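PDB 4LDA: TadZ from Pseudomonas aeruginosa, which probably binds and hydrolyses ATP during pilus assembly and is represented here by its N-terminal CheY-like, receiver-type domain. Local coordinates for residues 21-26 / 115-120; 28-33 / 41-46; 59-64 / 89-94; 66-71 / 78-83. All blocks are in the same frame, centred on the assembly; numbering follows the deposited sequence.

Contact 1 of 4, residues 21-26 / 115-120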
loop_
_atom_site.group_PDB
_atom_site.type_symbol
_atom_site.label_atom_id
_atom_site.label_comp_id
_atom_site.label_asym_id
_atom_site.label_seq_id
_atom_site.Cartn_x
_atom_site.Cartn_y
_atom_site.Cartn_z
ATOM N N ASN A 21 -4.649 9.351 -9.417
ATOM C CA ASN A 21 -4.580 10.776 -9.731
ATOM C C ASN A 21 -3.488 11.466 -8.949
ATOM O O ASN A 21 -2.766 12.270 -9.530
ATOM C CB ASN A 21 -5.928 11.464 -9.461
ATOM C CG ASN A 21 -7.037 11.084 -10.430
ATOM O OD1 ASN A 21 -6.802 10.621 -11.561
ATOM N ND2 ASN A 21 -8.277 11.306 -10.032
ATOM N N SER A 22 -3.356 11.153 -7.649
ATOM C CA SER A 22 -2.346 11.748 -6.775
ATOM C C SER A 22 -0.935 11.326 -7.164
ATOM O O SER A 22 -0.018 12.162 -7.097
ATOM C CB SER A 22 -2.599 11.361 -5.320
ATOM O OG SER A 22 -3.899 11.731 -4.893
ATOM N N LEU A 23 -0.756 10.046 -7.575
ATOM C CA LEU A 23 0.568 9.500 -7.852
ATOM C C LEU A 23 0.926 9.457 -9.327
ATOM O O LEU A 23 1.964 8.885 -9.664
ATOM C CB LEU A 23 0.660 8.071 -7.272
ATOM C CG LEU A 23 0.621 7.981 -5.731
ATOM C CD1 LEU A 23 0.532 6.540 -5.258
ATOM C CD2 LEU A 23 1.787 8.657 -5.143
ATOM N N ALA A 24 0.144 10.117 -10.186
ATOM C CA ALA A 24 0.316 10.136 -11.632
ATOM C C ALA A 24 1.748 10.566 -12.072
ATOM O O ALA A 24 2.303 9.998 -13.019
ATOM C CB ALA A 24 -0.718 11.054 -12.255
ATOM N N SER A 25 2.330 11.546 -11.396
ATOM C CA SER A 25 3.697 12.054 -11.649
ATOM C C SER A 25 4.791 11.044 -11.204
ATOM O O SER A 25 5.859 11.024 -11.787
ATOM C CB SER A 25 3.911 13.384 -10.921
ATOM O OG SER A 25 3.620 13.275 -9.531
ATOM N N ALA A 26 4.508 10.207 -10.198
ATOM C CA ALA A 26 5.444 9.234 -9.638
ATOM C C ALA A 26 5.421 7.878 -10.356
ATOM O O ALA A 26 6.406 7.152 -10.340
ATOM C CB ALA A 26 5.133 9.020 -8.174
ATOM N N GLY A 115 4.833 12.913 -1.331
ATOM C CA GLY A 115 5.812 13.099 -0.271
ATOM C C GLY A 115 6.218 11.783 0.353
ATOM O O GLY A 115 7.414 11.533 0.555
ATOM N N LEU A 116 5.224 10.926 0.644
ATOM C CA LEU A 116 5.420 9.592 1.195
ATOM C C LEU A 116 6.234 8.699 0.244
ATOM O O LEU A 116 7.128 7.999 0.701
ATOM C CB LEU A 116 4.040 8.965 1.463
ATOM C CG LEU A 116 3.971 7.460 1.788
ATOM C CD1 LEU A 116 4.718 7.120 3.047
ATOM C CD2 LEU A 116 2.569 7.023 1.921
ATOM N N ILE A 117 5.934 8.736 -1.067
ATOM C CA ILE A 117 6.619 7.945 -2.098
ATOM C C ILE A 117 8.073 8.408 -2.220
ATOM O O ILE A 117 8.949 7.556 -2.358
ATOM C CB ILE A 117 5.850 8.029 -3.452
ATOM C CG1 ILE A 117 4.477 7.352 -3.322
ATOM C CG2 ILE A 117 6.629 7.486 -4.652
ATOM C CD1 ILE A 117 4.408 5.867 -2.783
ATOM N N ARG A 118 8.328 9.729 -2.151
ATOM C CA ARG A 118 9.686 10.299 -2.121
ATOM C C ARG A 118 10.499 9.728 -0.976
ATOM O O ARG A 118 11.636 9.275 -1.188
ATOM C CB ARG A 118 9.647 11.830 -1.942
ATOM C CG ARG A 118 9.748 12.703 -3.176
ATOM C CD ARG A 118 9.961 14.157 -2.748
ATOM N NE ARG A 118 11.315 14.408 -2.219
ATOM C CZ ARG A 118 11.639 14.506 -0.929
ATOM N NH1 ARG A 118 10.706 14.389 0.011
ATOM N NH2 ARG A 118 12.896 14.732 -0.569
ATOM N N ARG A 119 9.893 9.775 0.256
ATOM C CA ARG A 119 10.504 9.327 1.499
ATOM C C ARG A 119 10.826 7.842 1.446
ATOM O O ARG A 119 11.937 7.460 1.805
ATOM C CB ARG A 119 9.619 9.627 2.720
ATOM C CG ARG A 119 9.503 11.100 3.090
ATOM C CD ARG A 119 8.878 11.329 4.472
ATOM N NE ARG A 119 7.611 10.620 4.727
ATOM C CZ ARG A 119 6.399 11.136 4.546
ATOM N NH1 ARG A 119 6.257 12.376 4.088
ATOM N NH2 ARG A 119 5.316 10.419 4.829
ATOM N N LEU A 120 9.875 7.018 0.969
ATOM C CA LEU A 120 10.054 5.574 0.854
ATOM C C LEU A 120 11.120 5.204 -0.191
ATOM O O LEU A 120 11.779 4.170 -0.023
ATOM C CB LEU A 120 8.740 4.891 0.501
ATOM C CG LEU A 120 7.641 4.854 1.564
ATOM C CD1 LEU A 120 6.389 4.246 0.970
ATOM C CD2 LEU A 120 8.070 4.081 2.815
#

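Contact 2 of 4, residues 28-33 / 41-46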
loop_
_atom_site.group_PDB
_atom_site.type_symbol
_atom_site.label_atom_id
_atom_site.label_comp_id
_atom_site.label_asym_id
_atom_site.label_seq_id
_atom_site.Cartn_x
_atom_site.Cartn_y
_atom_site.Cartn_z
ATOM N N GLN A 28 2.550 4.480 -11.895
ATOM C CA GLN A 28 1.263 3.827 -12.225
ATOM C C GLN A 28 0.702 3.027 -11.061
ATOM O O GLN A 28 1.446 2.309 -10.417
ATOM C CB GLN A 28 1.458 2.888 -13.422
ATOM C CG GLN A 28 1.964 3.588 -14.675
ATOM C CD GLN A 28 3.422 3.966 -14.635
ATOM O OE1 GLN A 28 3.802 5.072 -15.003
ATOM N NE2 GLN A 28 4.266 3.081 -14.141
ATOM N N VAL A 29 -0.603 3.143 -10.799
ATOM C CA VAL A 29 -1.256 2.416 -9.710
ATOM C C VAL A 29 -2.045 1.281 -10.363
ATOM O O VAL A 29 -3.023 1.511 -11.074
ATOM C CB VAL A 29 -2.116 3.309 -8.760
ATOM C CG1 VAL A 29 -2.703 2.492 -7.611
ATOM C CG2 VAL A 29 -1.296 4.485 -8.204
ATOM N N VAL A 30 -1.532 0.066 -10.191
ATOM C CA VAL A 30 -2.085 -1.183 -10.688
ATOM C C VAL A 30 -3.088 -1.701 -9.660
ATOM O O VAL A 30 -2.704 -1.909 -8.497
ATOM C CB VAL A 30 -0.946 -2.216 -10.969
ATOM C CG1 VAL A 30 -1.497 -3.585 -11.347
ATOM C CG2 VAL A 30 0.025 -1.711 -12.028
ATOM N N PRO A 31 -4.374 -1.889 -10.037
ATOM C CA PRO A 31 -5.331 -2.472 -9.076
ATOM C C PRO A 31 -5.075 -3.970 -8.916
ATOM O O PRO A 31 -4.603 -4.607 -9.851
ATOM C CB PRO A 31 -6.689 -2.191 -9.725
ATOM C CG PRO A 31 -6.403 -2.179 -11.199
ATOM C CD PRO A 31 -4.986 -1.704 -11.376
ATOM N N ALA A 32 -5.347 -4.529 -7.751
ATOM C CA ALA A 32 -5.129 -5.963 -7.564
ATOM C C ALA A 32 -6.447 -6.691 -7.322
ATOM O O ALA A 32 -6.496 -7.924 -7.347
ATOM C CB ALA A 32 -4.180 -6.193 -6.414
ATOM N N GLY A 33 -7.506 -5.906 -7.124
ATOM C CA GLY A 33 -8.861 -6.387 -6.888
ATOM C C GLY A 33 -8.979 -7.370 -5.742
ATOM O O GLY A 33 -8.503 -7.123 -4.629
ATOM N N LEU A 41 1.487 -11.797 -4.862
ATOM C CA LEU A 41 2.945 -11.884 -4.976
ATOM C C LEU A 41 3.363 -11.938 -6.448
ATOM O O LEU A 41 4.351 -11.302 -6.807
ATOM C CB LEU A 41 3.516 -13.088 -4.209
ATOM C CG LEU A 41 3.436 -13.030 -2.677
ATOM C CD1 LEU A 41 3.837 -14.326 -2.078
ATOM C CD2 LEU A 41 4.272 -11.887 -2.081
ATOM N N ALA A 42 2.578 -12.648 -7.303
ATOM C CA ALA A 42 2.786 -12.737 -8.760
ATOM C C ALA A 42 2.656 -11.366 -9.418
ATOM O O ALA A 42 3.470 -11.027 -10.276
ATOM C CB ALA A 42 1.785 -13.690 -9.378
ATOM N N LEU A 43 1.646 -10.576 -8.995
ATOM C CA LEU A 43 1.375 -9.234 -9.506
ATOM C C LEU A 43 2.460 -8.216 -9.066
ATOM O O LEU A 43 2.794 -7.320 -9.834
ATOM C CB LEU A 43 0.004 -8.772 -9.017
ATOM C CG LEU A 43 -0.713 -7.800 -9.912
ATOM C CD1 LEU A 43 -1.395 -8.531 -11.068
ATOM C CD2 LEU A 43 -1.734 -7.012 -9.129
ATOM N N LEU A 44 3.018 -8.374 -7.853
ATOM C CA LEU A 44 4.103 -7.534 -7.359
ATOM C C LEU A 44 5.370 -7.789 -8.147
ATOM O O LEU A 44 6.091 -6.841 -8.439
ATOM C CB LEU A 44 4.360 -7.769 -5.856
ATOM C CG LEU A 44 3.325 -7.219 -4.892
ATOM C CD1 LEU A 44 3.442 -7.870 -3.541
ATOM C CD2 LEU A 44 3.390 -5.705 -4.790
ATOM N N ASP A 45 5.625 -9.058 -8.513
ATOM C CA ASP A 45 6.814 -9.491 -9.243
ATOM C C ASP A 45 6.803 -9.034 -10.700
ATOM O O ASP A 45 7.829 -8.538 -11.166
ATOM C CB ASP A 45 6.956 -11.023 -9.194
ATOM C CG ASP A 45 7.264 -11.634 -7.825
ATOM O OD1 ASP A 45 7.613 -10.867 -6.883
ATOM O OD2 ASP A 45 7.170 -12.876 -7.700
ATOM N N VAL A 46 5.669 -9.184 -11.414
ATOM C CA VAL A 46 5.556 -8.835 -12.835
ATOM C C VAL A 46 5.608 -7.301 -13.011
ATOM O O VAL A 46 6.195 -6.842 -13.986
ATOM C CB VAL A 46 4.292 -9.464 -13.498
ATOM C CG1 VAL A 46 2.987 -8.862 -12.985
ATOM C CG2 VAL A 46 4.362 -9.395 -15.020
#

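Contact 3 of 4, residues 59-64 / 89-94. With SO4 (sulfate ion), chain I.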
loop_
_atom_site.group_PDB
_atom_site.type_symbol
_atom_site.label_atom_id
_atom_site.label_comp_id
_atom_site.label_asym_id
_atom_site.label_seq_id
_atom_site.Cartn_x
_atom_site.Cartn_y
_atom_site.Cartn_z
ATOM N N SER A 59 -14.307 -4.196 9.411
ATOM C CA SER A 59 -14.903 -5.387 8.808
ATOM C C SER A 59 -13.873 -6.315 8.121
ATOM O O SER A 59 -14.073 -7.534 8.150
ATOM C CB SER A 59 -15.955 -4.985 7.780
ATOM O OG SER A 59 -15.398 -4.224 6.720
ATOM N N ASN A 60 -12.803 -5.761 7.484
ATOM C CA ASN A 60 -11.840 -6.600 6.761
ATOM C C ASN A 60 -10.473 -6.743 7.476
ATOM O O ASN A 60 -9.606 -7.460 6.969
ATOM C CB ASN A 60 -11.608 -6.025 5.351
ATOM C CG ASN A 60 -10.813 -4.737 5.244
ATOM O OD1 ASN A 60 -10.420 -4.110 6.233
ATOM N ND2 ASN A 60 -10.512 -4.338 4.016
ATOM N N LEU A 61 -10.290 -6.080 8.636
ATOM C CA LEU A 61 -9.030 -6.023 9.382
ATOM C C LEU A 61 -8.408 -7.401 9.683
ATOM O O LEU A 61 -7.193 -7.512 9.583
ATOM C CB LEU A 61 -9.218 -5.286 10.706
ATOM C CG LEU A 61 -7.954 -4.866 11.468
ATOM C CD1 LEU A 61 -7.035 -4.022 10.609
ATOM C CD2 LEU A 61 -8.324 -4.095 12.705
ATOM N N VAL A 62 -9.204 -8.419 10.059
ATOM C CA VAL A 62 -8.683 -9.741 10.432
ATOM C C VAL A 62 -8.059 -10.444 9.191
ATOM O O VAL A 62 -6.889 -10.836 9.263
ATOM C CB VAL A 62 -9.778 -10.612 11.111
ATOM C CG1 VAL A 62 -9.294 -12.038 11.352
ATOM C CG2 VAL A 62 -10.226 -9.983 12.428
ATOM N N SER A 63 -8.812 -10.573 8.073
ATOM C CA SER A 63 -8.330 -11.236 6.854
ATOM C C SER A 63 -7.240 -10.414 6.129
ATOM O O SER A 63 -6.265 -11.006 5.664
ATOM C CB SER A 63 -9.484 -11.517 5.893
ATOM O OG SER A 63 -10.190 -10.349 5.506
ATOM N N GLN A 64 -7.394 -9.074 6.036
ATOM C CA GLN A 64 -6.418 -8.223 5.351
ATOM C C GLN A 64 -5.133 -8.081 6.171
ATOM O O GLN A 64 -4.059 -7.998 5.581
ATOM C CB GLN A 64 -6.992 -6.832 5.033
ATOM C CG GLN A 64 -8.120 -6.800 4.011
ATOM C CD GLN A 64 -7.684 -7.194 2.634
ATOM O OE1 GLN A 64 -7.566 -8.388 2.319
ATOM N NE2 GLN A 64 -7.493 -6.192 1.763
ATOM N N ASN A 89 -7.259 4.652 16.575
ATOM C CA ASN A 89 -5.910 4.350 17.078
ATOM C C ASN A 89 -5.623 2.869 17.051
ATOM O O ASN A 89 -4.517 2.480 16.669
ATOM C CB ASN A 89 -5.712 4.869 18.493
ATOM C CG ASN A 89 -5.549 6.351 18.594
ATOM O OD1 ASN A 89 -5.217 7.040 17.618
ATOM N ND2 ASN A 89 -5.771 6.864 19.789
ATOM N N GLN A 90 -6.617 2.038 17.443
ATOM C CA GLN A 90 -6.477 0.585 17.451
ATOM C C GLN A 90 -6.279 0.050 16.034
ATOM O O GLN A 90 -5.520 -0.901 15.886
ATOM C CB GLN A 90 -7.669 -0.096 18.125
ATOM C CG GLN A 90 -7.675 0.067 19.645
ATOM C CD GLN A 90 -6.390 -0.399 20.307
ATOM O OE1 GLN A 90 -5.690 0.387 20.955
ATOM N NE2 GLN A 90 -6.004 -1.657 20.089
ATOM N N LEU A 91 -6.900 0.690 15.000
ATOM C CA LEU A 91 -6.754 0.316 13.591
ATOM C C LEU A 91 -5.350 0.605 13.121
ATOM O O LEU A 91 -4.726 -0.290 12.557
ATOM C CB LEU A 91 -7.769 1.057 12.723
ATOM C CG LEU A 91 -7.815 0.758 11.205
ATOM C CD1 LEU A 91 -8.174 -0.689 10.923
ATOM C CD2 LEU A 91 -8.819 1.635 10.543
ATOM N N VAL A 92 -4.844 1.850 13.371
ATOM C CA VAL A 92 -3.481 2.318 13.054
ATOM C C VAL A 92 -2.476 1.358 13.687
ATOM O O VAL A 92 -1.576 0.891 12.993
ATOM C CB VAL A 92 -3.241 3.795 13.505
ATOM C CG1 VAL A 92 -1.789 4.236 13.288
ATOM C CG2 VAL A 92 -4.202 4.751 12.794
ATOM N N LEU A 93 -2.685 1.005 14.978
ATOM C CA LEU A 93 -1.861 0.063 15.734
ATOM C C LEU A 93 -1.881 -1.355 15.153
ATOM O O LEU A 93 -0.819 -1.957 15.036
ATOM C CB LEU A 93 -2.313 0.003 17.180
ATOM C CG LEU A 93 -1.753 1.068 18.088
ATOM C CD1 LEU A 93 -2.511 1.082 19.415
ATOM C CD2 LEU A 93 -0.242 0.895 18.280
ATOM N N ALA A 94 -3.054 -1.882 14.784
ATOM C CA ALA A 94 -3.178 -3.222 14.194
ATOM C C ALA A 94 -2.413 -3.302 12.873
ATOM O O ALA A 94 -1.668 -4.263 12.676
ATOM C CB ALA A 94 -4.643 -3.577 13.984
HETATM S S SO4 I . -15.399 -0.256 8.380
HETATM O O1 SO4 I . -15.940 0.946 7.736
HETATM O O2 SO4 I . -16.451 -0.952 9.112
HETATM O O3 SO4 I . -14.823 -1.165 7.367
HETATM O O4 SO4 I . -14.361 0.172 9.328
#

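Contact 4 of 4, residues 66-71 / 78-83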
loop_
_atom_site.group_PDB
_atom_site.type_symbol
_atom_site.label_atom_id
_atom_site.label_comp_id
_atom_site.label_asym_id
_atom_site.label_seq_id
_atom_site.Cartn_x
_atom_site.Cartn_y
_atom_site.Cartn_z
ATOM N N ALA A 66 -3.869 -10.398 8.142
ATOM C CA ALA A 66 -3.206 -11.685 7.913
ATOM C C ALA A 66 -2.469 -11.686 6.571
ATOM O O ALA A 66 -1.382 -12.254 6.473
ATOM C CB ALA A 66 -4.223 -12.809 7.950
ATOM N N LEU A 67 -3.058 -11.025 5.552
ATOM C CA LEU A 67 -2.488 -10.875 4.216
ATOM C C LEU A 67 -1.224 -10.009 4.277
ATOM O O LEU A 67 -0.214 -10.403 3.700
ATOM C CB LEU A 67 -3.531 -10.273 3.249
ATOM C CG LEU A 67 -3.100 -10.011 1.817
ATOM C CD1 LEU A 67 -2.645 -11.277 1.166
ATOM C CD2 LEU A 67 -4.233 -9.440 1.014
ATOM N N VAL A 68 -1.273 -8.864 4.997
ATOM C CA VAL A 68 -0.121 -7.969 5.186
ATOM C C VAL A 68 1.021 -8.776 5.824
ATOM O O VAL A 68 2.149 -8.703 5.330
ATOM C CB VAL A 68 -0.469 -6.697 6.013
ATOM C CG1 VAL A 68 0.774 -5.854 6.287
ATOM C CG2 VAL A 68 -1.526 -5.858 5.306
ATOM N N GLU A 69 0.703 -9.589 6.870
ATOM C CA GLU A 69 1.655 -10.452 7.579
ATOM C C GLU A 69 2.350 -11.428 6.605
ATOM O O GLU A 69 3.574 -11.567 6.660
ATOM C CB GLU A 69 0.952 -11.229 8.706
ATOM C CG GLU A 69 0.566 -10.374 9.908
ATOM C CD GLU A 69 -0.282 -11.014 10.998
ATOM O OE1 GLU A 69 -0.464 -12.254 10.978
ATOM O OE2 GLU A 69 -0.760 -10.265 11.883
ATOM N N GLY A 70 1.567 -12.040 5.708
ATOM C CA GLY A 70 2.041 -12.965 4.681
ATOM C C GLY A 70 2.923 -12.319 3.629
ATOM O O GLY A 70 3.945 -12.896 3.236
ATOM N N LEU A 71 2.524 -11.118 3.163
ATOM C CA LEU A 71 3.263 -10.311 2.181
ATOM C C LEU A 71 4.628 -9.887 2.706
ATOM O O LEU A 71 5.624 -10.049 2.010
ATOM C CB LEU A 71 2.478 -9.041 1.786
ATOM C CG LEU A 71 1.321 -9.198 0.851
ATOM C CD1 LEU A 71 0.424 -7.994 0.920
ATOM C CD2 LEU A 71 1.792 -9.452 -0.563
ATOM N N LEU A 78 9.375 -4.954 0.698
ATOM C CA LEU A 78 8.138 -4.327 0.240
ATOM C C LEU A 78 7.632 -3.317 1.272
ATOM O O LEU A 78 7.584 -3.626 2.470
ATOM C CB LEU A 78 7.056 -5.408 -0.028
ATOM C CG LEU A 78 5.662 -4.926 -0.486
ATOM C CD1 LEU A 78 5.686 -4.425 -1.914
ATOM C CD2 LEU A 78 4.637 -6.024 -0.345
ATOM N N SER A 79 7.247 -2.115 0.801
ATOM C CA SER A 79 6.651 -1.090 1.656
ATOM C C SER A 79 5.129 -1.216 1.572
ATOM O O SER A 79 4.555 -1.027 0.503
ATOM C CB SER A 79 7.121 0.312 1.271
ATOM O OG SER A 79 8.528 0.442 1.322
ATOM N N VAL A 80 4.489 -1.610 2.680
ATOM C CA VAL A 80 3.038 -1.734 2.726
ATOM C C VAL A 80 2.502 -0.450 3.404
ATOM O O VAL A 80 2.901 -0.128 4.526
ATOM C CB VAL A 80 2.551 -3.051 3.401
ATOM C CG1 VAL A 80 1.030 -3.112 3.462
ATOM C CG2 VAL A 80 3.089 -4.274 2.673
ATOM N N VAL A 81 1.646 0.296 2.689
ATOM C CA VAL A 81 1.007 1.521 3.180
ATOM C C VAL A 81 -0.480 1.243 3.371
ATOM O O VAL A 81 -1.174 0.917 2.410
ATOM C CB VAL A 81 1.244 2.749 2.243
ATOM C CG1 VAL A 81 0.583 4.002 2.808
ATOM C CG2 VAL A 81 2.736 2.994 2.006
ATOM N N ALA A 82 -0.966 1.358 4.613
ATOM C CA ALA A 82 -2.381 1.131 4.919
ATOM C C ALA A 82 -3.200 2.392 4.670
ATOM O O ALA A 82 -2.697 3.495 4.828
ATOM C CB ALA A 82 -2.542 0.672 6.361
ATOM N N ILE A 83 -4.443 2.218 4.233
ATOM C CA ILE A 83 -5.406 3.288 3.957
ATOM C C ILE A 83 -6.611 3.034 4.870
ATOM O O ILE A 83 -7.187 1.956 4.824
ATOM C CB ILE A 83 -5.794 3.378 2.448
ATOM C CG1 ILE A 83 -4.584 3.578 1.528
ATOM C CG2 ILE A 83 -6.878 4.441 2.183
ATOM C CD1 ILE A 83 -4.890 3.193 0.039
#

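Contact 1 of 4, residues 21-26 / 115-120
The backbone N of Ala26 donates to Leu23 O at 2.9 Å, closing a tight turn just where the chain leaves helix 13-22. This bond ties together the two residues of 21-26 that touch segment 115-120, and both meet the same side chain, Ile117. Its two branches divide the work. The CG1 arm comes up against the end of Leu23, with Leu23 CD2 only 3.5 Å from Ile117 CG1, and the two side chains cross at about a right angle. The CG2 methyl instead faces Ala26, whose CB stands 4.1 Å from Ile117 CG2. A chi1 of -66° turns CG1 of Ile117 opposite its carbonyl carbon and CG2 opposite its amide N, which separates the branches enough for each to find its own neighbour. Branching at CB therefore suits isoleucine to this place. Leu23 has the length to reach across although its CB does not aim at the helix, while Ala26 already points there and needs only a methyl. Just before Leu23, the buried hydroxyl of Ser22 is satisfied by Trp18 O of its own helix. Beneath the contact lies the sheet: Leu23, Ala26 and Ile117 all touch Phe6 of strand 4-9, and Leu23 and Ile117 also rest on Phe53 of strand 51-55. Further along helix 110-121, Leu116 reaches Ile104 in strand 102-104. The first and last helices thus share one face of a parallel sheet, the layering of the CheY-like receiver fold.

Contact 2 of 4, residues 28-33 / 41-46
Val30 points from strand 27-31 toward helix 37-47 and meets Leu43 tip to tip, with Val30 CG1 4.1 Å from Leu43 CD2, while Val29 just before it packs on Leu16 and Leu19 of helix 13-22, so the strand has a helix on each face. Val30 has chi1 174°, which carries CG1 away from its amide N and out toward the helix; a beta-branched residue also fits the extended backbone. Pro31 points its CB away from the helix, and its part here is played by the backbone: Pro31 O lies 3.8 Å from Leu43 CD2, a van der Waals approach. Gln28, Val30 and Ala32 form backbone hydrogen bonds to strand 4-9, so Pro31, which lacks an N-H, falls where it interrupts none of these. Ala32 again faces the helix, its CB 3.7 Å from Leu43 CD2. One methyl of Leu43 is thus met from three successive residues, and the flexible leucine side chain lets a single helix position serve them all. The small alanine lets the helix come near, the two CA atoms of Ala32 and Leu43 being 7.5 Å apart. On helix 37-47 the inward-facing Leu44 touches Val7 of strand 4-9, and Leu41 and Leu44 both abut Leu71 of helix 61-74; Asp45 makes a salt bridge to Arg75 just beyond that helix.

Contact 3 of 4, residues 59-64 / 89-94
Leu61 sets both its methyls against Leu91 and Ala94, joining the starts of two helices, 61-74 and 89-98, that neighbour each other in the CheY-like receiver fold. The closest approach is Leu61 CD1 to Leu91 CD1 at 3.5 Å, while Leu61 CD2 stands 3.8 Å from the same Leu91 CD1. The two leucines slant across one another, and one methyl of Leu91 meets both methyls of Leu61. Ala94 CB meets the same fork from another direction, 3.9 Å from Leu61 CD2. Leu91 does not aim its CB at the partner helix; with chi1 at -178° its CG extends away from the backbone N, and the length of leucine brings the end across. Ala94, one turn later, already points at Leu61, and a small side chain is enough there.

Behind the first shell, Leu91 also packs on Phe103 of strand 102-104, and its amide is bound by Asp88 OD1 at the start of helix 89-98. Leu61 is placed by the turn before it. Asn60 is well suited to that turn, because its amide group can both accept from Gly57 N and donate to Ser55 O, while its backbone O accepts from Gln64 N at 2.9 Å. Just upstream sits a sulfate, probably from the crystallisation liquor, which is bound by Lys58 N and by Ser59 OG, 3.2 Å from sulfate O3.

Contact 4 of 4, residues 66-71 / 78-83
Residues 66-71 of helix 61-74 lie over the start of strand 79-83, with CA atoms 7.4 Å apart at Val68 and Val80 and 8.0 Å apart at Leu71 and Leu78. Those two pairs carry the contact. Val80 presents one methyl to both prongs of Val68: Val80 CG1 is 3.9 Å from Val68 CG1 and a little farther, 4.2 Å, from Val68 CG2. The two valines slant past each other. In Val80, chi1 of 178° swings CG1 away from its own amide N and under the helix. Compact, beta-branched valine suits the strand, and on the helix its short side chain permits a close approach to the sheet. Toward the end of the helix longer residues take over: Leu71 CB lies 4.3 Å from Leu78 CD2, a looser apolar contact. Together with strand 51-55 these elements form a beta-alpha-beta unit, in which helix 61-74 crosses over one face of the sheet between two parallel, adjacent strands. Val68 and Val80 both touch Ile54 of strand 51-55, so the helix spans the seam between the two strands, whose backbones pair through Ser79 and Val81. Leu71 also touches Leu37 and Leu40 of helix 37-47, apolar neighbours that suit a buried leucine. On the reverse face of the strand, Val81 packs against Leu116 and Leu120 of helix 110-121.

How the contacts relate
All four contacts belong to one alpha/beta sandwich around a parallel sheet of strand order 2-1-3-4-5. Contact 1 closes the longest span, and contacts 2, 3 and 4 all fall between its segments; contact 2 comes first in sequence, then contact 3, which encloses contact 4. Contacts 3 and 4 share helix 61-74, with centres about 11 Å apart. Contacts 2 and 4, about 13 Å apart, touch through leucines of helix 37-47 that meet helix 61-74 and the residue leading into strand 79-83. Contact 1 lies on the other face, yet meets contact 4 through Val81 and contact 2 through Val29. Contacts 1 and 3 are most distant, about 24 Å between centres. Together they hold both helical layers to the receiver-type sheet.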